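Local coordinates for protein beta-lactamase (Burkholderia cenocepacia, PDB 5E2G) that probably hydrolyses beta-lactam antibiotics to substituted beta-amino acids, as a member of the class C (AmpC) beta-lactamase family, at residues F177-V189 / G221-A235. Residues are numbered along the deposited sequence; the frame is centred on the assembly and turned at random.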
# COMPACT_ATOMS: atom_id res chain seq x y z
N PHE A 177 10.04 0.15 -9.90
CA PHE A 177 9.04 0.77 -10.77
C PHE A 177 9.25 0.44 -12.24
O PHE A 177 8.29 0.00 -12.89
CB PHE A 177 9.02 2.28 -10.55
CG PHE A 177 8.68 2.71 -9.14
CD1 PHE A 177 8.05 1.85 -8.25
CD2 PHE A 177 8.98 4.00 -8.72
CE1 PHE A 177 7.74 2.26 -6.97
CE2 PHE A 177 8.67 4.41 -7.44
CZ PHE A 177 8.05 3.54 -6.57
N PRO A 178 10.45 0.62 -12.83
CA PRO A 178 10.61 0.24 -14.24
C PRO A 178 10.45 -1.24 -14.49
O PRO A 178 10.10 -1.63 -15.61
CB PRO A 178 12.03 0.71 -14.57
CG PRO A 178 12.71 0.84 -13.27
CD PRO A 178 11.67 1.25 -12.30
N ALA A 179 10.69 -2.10 -13.50
CA ALA A 179 10.52 -3.52 -13.74
C ALA A 179 9.06 -3.94 -13.80
O ALA A 179 8.75 -5.00 -14.34
CB ALA A 179 11.22 -4.31 -12.66
N ILE A 180 8.16 -3.13 -13.22
CA ILE A 180 6.73 -3.28 -13.43
C ILE A 180 6.25 -2.44 -14.61
O ILE A 180 5.09 -2.56 -15.02
CB ILE A 180 5.92 -2.88 -12.18
CG1 ILE A 180 6.61 -3.37 -10.91
CG2 ILE A 180 4.48 -3.41 -12.24
CD1 ILE A 180 6.09 -4.68 -10.42
N GLY A 181 7.11 -1.59 -15.16
CA GLY A 181 6.67 -0.68 -16.18
C GLY A 181 5.82 0.43 -15.62
O GLY A 181 4.87 0.87 -16.27
N MSE A 182 6.12 0.88 -14.41
CA MSE A 182 5.43 2.01 -13.80
C MSE A 182 6.22 3.28 -14.08
O MSE A 182 7.14 3.63 -13.33
CB MSE A 182 5.24 1.78 -12.30
CG MSE A 182 4.51 0.49 -11.95
SE MSE A 182 4.51 0.13 -10.03
CE MSE A 182 3.31 1.54 -9.47
N THR A 183 5.87 3.96 -15.17
CA THR A 183 6.65 5.07 -15.69
C THR A 183 6.15 6.43 -15.20
O THR A 183 6.70 7.46 -15.62
CB THR A 183 6.66 5.06 -17.23
OG1 THR A 183 5.33 5.22 -17.72
CG2 THR A 183 7.20 3.76 -17.76
N HIS A 184 5.13 6.47 -14.35
CA HIS A 184 4.66 7.72 -13.76
C HIS A 184 4.44 7.54 -12.27
O HIS A 184 3.42 7.93 -11.69
CB HIS A 184 3.41 8.20 -14.49
CG HIS A 184 3.72 8.80 -15.83
ND1 HIS A 184 4.25 10.06 -15.97
CD2 HIS A 184 3.63 8.28 -17.08
CE1 HIS A 184 4.45 10.31 -17.26
NE2 HIS A 184 4.08 9.25 -17.95
N THR A 185 5.45 6.96 -11.63
CA THR A 185 5.43 6.61 -10.22
C THR A 185 6.72 7.11 -9.60
O THR A 185 7.80 6.86 -10.13
CB THR A 185 5.30 5.09 -10.03
OG1 THR A 185 4.10 4.63 -10.67
CG2 THR A 185 5.24 4.73 -8.57
N TYR A 186 6.61 7.84 -8.49
CA TYR A 186 7.76 8.52 -7.91
C TYR A 186 7.77 8.43 -6.40
O TYR A 186 6.72 8.47 -5.76
CB TYR A 186 7.78 10.01 -8.31
CG TYR A 186 7.57 10.22 -9.79
CD1 TYR A 186 8.59 9.95 -10.69
CD2 TYR A 186 6.35 10.66 -10.27
CE1 TYR A 186 8.40 10.13 -12.05
CE2 TYR A 186 6.15 10.85 -11.63
CZ TYR A 186 7.18 10.57 -12.51
OH TYR A 186 6.98 10.75 -13.86
N ILE A 187 8.97 8.30 -5.84
CA ILE A 187 9.18 8.71 -4.45
C ILE A 187 9.44 10.20 -4.39
O ILE A 187 8.84 10.93 -3.59
CB ILE A 187 10.35 7.91 -3.83
CG1 ILE A 187 10.02 6.41 -3.79
CG2 ILE A 187 10.68 8.43 -2.45
CD1 ILE A 187 8.80 6.08 -2.97
N ASN A 188 10.32 10.69 -5.27
CA ASN A 188 10.61 12.11 -5.44
C ASN A 188 10.06 12.53 -6.80
O ASN A 188 10.54 12.06 -7.83
CB ASN A 188 12.11 12.36 -5.35
CG ASN A 188 12.69 11.91 -4.03
OD1 ASN A 188 13.55 11.03 -3.98
ND2 ASN A 188 12.20 12.50 -2.94
N VAL A 189 9.06 13.39 -6.79
CA VAL A 189 8.44 13.81 -8.05
C VAL A 189 9.37 14.78 -8.77
O VAL A 189 9.81 15.78 -8.17
CB VAL A 189 7.08 14.45 -7.79
CG1 VAL A 189 6.46 14.93 -9.09
CG2 VAL A 189 6.15 13.46 -7.09
N GLY A 221 5.60 7.44 0.72
CA GLY A 221 6.21 8.39 -0.18
C GLY A 221 5.79 8.30 -1.63
O GLY A 221 6.28 9.10 -2.43
N VAL A 222 4.91 7.38 -1.99
CA VAL A 222 4.60 7.15 -3.40
C VAL A 222 3.54 8.13 -3.88
O VAL A 222 2.47 8.27 -3.28
CB VAL A 222 4.16 5.69 -3.65
CG1 VAL A 222 3.79 5.53 -5.10
CG2 VAL A 222 5.26 4.72 -3.28
N ARG A 223 3.86 8.81 -4.98
CA ARG A 223 2.90 9.50 -5.82
C ARG A 223 2.81 8.73 -7.13
O ARG A 223 3.84 8.26 -7.64
CB ARG A 223 3.34 10.94 -6.08
CG ARG A 223 2.87 11.97 -5.04
CD ARG A 223 3.28 11.64 -3.61
NE ARG A 223 4.72 11.64 -3.39
CZ ARG A 223 5.42 12.69 -2.96
NH1 ARG A 223 4.81 13.84 -2.71
NH2 ARG A 223 6.72 12.58 -2.78
N THR A 224 1.61 8.56 -7.67
CA THR A 224 1.46 7.72 -8.85
C THR A 224 0.14 8.03 -9.55
O THR A 224 -0.69 8.79 -9.05
CB THR A 224 1.56 6.23 -8.48
OG1 THR A 224 1.48 5.42 -9.67
CG2 THR A 224 0.44 5.83 -7.53
N THR A 225 -0.03 7.44 -10.73
CA THR A 225 -1.25 7.54 -11.51
C THR A 225 -2.11 6.29 -11.31
O THR A 225 -1.64 5.26 -10.82
CB THR A 225 -0.96 7.70 -13.00
OG1 THR A 225 -0.36 6.50 -13.50
CG2 THR A 225 -0.04 8.86 -13.24
N ALA A 226 -3.37 6.39 -11.73
CA ALA A 226 -4.25 5.23 -11.65
C ALA A 226 -3.76 4.12 -12.56
O ALA A 226 -3.80 2.95 -12.18
CB ALA A 226 -5.68 5.62 -12.01
N ALA A 227 -3.27 4.48 -13.75
CA ALA A 227 -2.76 3.47 -14.67
C ALA A 227 -1.61 2.68 -14.04
O ALA A 227 -1.59 1.45 -14.10
CB ALA A 227 -2.32 4.13 -15.97
N ASP A 228 -0.65 3.38 -13.43
CA ASP A 228 0.52 2.69 -12.89
C ASP A 228 0.14 1.79 -11.73
O ASP A 228 0.61 0.64 -11.65
CB ASP A 228 1.57 3.70 -12.45
CG ASP A 228 2.49 4.13 -13.59
OD1 ASP A 228 2.17 3.88 -14.77
OD2 ASP A 228 3.54 4.72 -13.30
N LEU A 229 -0.69 2.28 -10.81
CA LEU A 229 -1.14 1.44 -9.71
C LEU A 229 -1.93 0.24 -10.23
O LEU A 229 -1.81 -0.87 -9.71
CB LEU A 229 -1.99 2.26 -8.73
CG LEU A 229 -2.03 1.74 -7.30
CD1 LEU A 229 -0.63 1.39 -6.85
CD2 LEU A 229 -2.63 2.79 -6.38
N LEU A 230 -2.71 0.45 -11.29
CA LEU A 230 -3.44 -0.65 -11.91
C LEU A 230 -2.48 -1.68 -12.47
O LEU A 230 -2.71 -2.89 -12.35
CB LEU A 230 -4.36 -0.11 -13.00
CG LEU A 230 -5.40 -1.10 -13.52
CD1 LEU A 230 -6.25 -1.62 -12.36
CD2 LEU A 230 -6.25 -0.45 -14.60
N ARG A 231 -1.40 -1.23 -13.11
CA ARG A 231 -0.44 -2.17 -13.68
C ARG A 231 0.21 -3.01 -12.59
O ARG A 231 0.47 -4.20 -12.78
CB ARG A 231 0.61 -1.40 -14.49
CG ARG A 231 1.47 -2.28 -15.35
CD ARG A 231 2.27 -1.48 -16.37
NE ARG A 231 3.11 -2.36 -17.18
CZ ARG A 231 2.67 -3.06 -18.23
NH1 ARG A 231 1.41 -2.97 -18.60
NH2 ARG A 231 3.49 -3.84 -18.91
N PHE A 232 0.45 -2.41 -11.42
CA PHE A 232 0.93 -3.16 -10.26
C PHE A 232 -0.07 -4.24 -9.84
O PHE A 232 0.30 -5.38 -9.59
CB PHE A 232 1.22 -2.18 -9.13
CG PHE A 232 1.85 -2.79 -7.91
CD1 PHE A 232 2.94 -3.65 -8.01
CD2 PHE A 232 1.39 -2.46 -6.65
CE1 PHE A 232 3.53 -4.19 -6.88
CE2 PHE A 232 1.99 -3.00 -5.50
CZ PHE A 232 3.06 -3.87 -5.62
N VAL A 233 -1.36 -3.88 -9.80
CA VAL A 233 -2.41 -4.86 -9.50
C VAL A 233 -2.38 -6.00 -10.50
O VAL A 233 -2.51 -7.17 -10.14
CB VAL A 233 -3.78 -4.16 -9.45
CG1 VAL A 233 -4.92 -5.18 -9.44
CG2 VAL A 233 -3.86 -3.24 -8.25
N GLN A 234 -2.20 -5.68 -11.79
CA GLN A 234 -2.08 -6.74 -12.79
C GLN A 234 -0.89 -7.62 -12.50
O GLN A 234 -0.98 -8.85 -12.59
CB GLN A 234 -1.96 -6.15 -14.19
CG GLN A 234 -3.16 -5.37 -14.68
CD GLN A 234 -2.96 -4.85 -16.09
OE1 GLN A 234 -2.53 -3.72 -16.29
NE2 GLN A 234 -3.26 -5.70 -17.08
N ALA A 235 0.25 -7.02 -12.15
CA ALA A 235 1.44 -7.79 -11.82
C ALA A 235 1.19 -8.70 -10.62
O ALA A 235 1.66 -9.85 -10.59
CB ALA A 235 2.62 -6.85 -11.55
O HOH W 1 8.56 14.76 -4.04
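Asp228, in the first turn of helix 226-235, reaches across to residues 182-185 and grips them through one carboxylate oxygen. Its OD2 accepts His184 N at 2.6 Å on the syn side, somewhat out of the carboxylate plane, and on its anti lone pair the hydroxyl OG1 of Thr185 at 2.7 Å. Thr185 holds OG1 beside its own backbone N (chi1 -58°), which sends CG2 over the centre of the Phe177 ring and against Val222 CG1. Thr224 lies alongside, its hydroxyl hydrogen-bonded to that of Thr185. The selenomethionine Met182 lies next to Asp228, CB near OD2 and CE near Asp228 O, while SE makes an oblique Met-aromatic contact with Phe232. Ile180 CD1 meets the edge of the same ring, and its CG2 packs on Ala235 CB. Arg231 gives NE to Ile180 O at 2.9 Å, close to where the Schellman motif with Gly181 as C-prime ends helix 168-180. At the far end Tyr186 and Arg223 form an antiparallel hydrogen-bonded pair, N to O both ways. Bent at chi2 (56°) and chi3 (64°), Arg223 curls so that NH2 meets Ile187 O at 2.8 Å and NE hydrogen-bonds to Gly221 O from above its carbonyl plane, with Val189 CG2 over one guanidinium face; NH1 hydrogen-bonds to Tyr197 OH. Strand 223-224 also pairs with 58-59, just ahead of Ser62 and Lys65, which fit the SxxK motif of serine beta-lactamases.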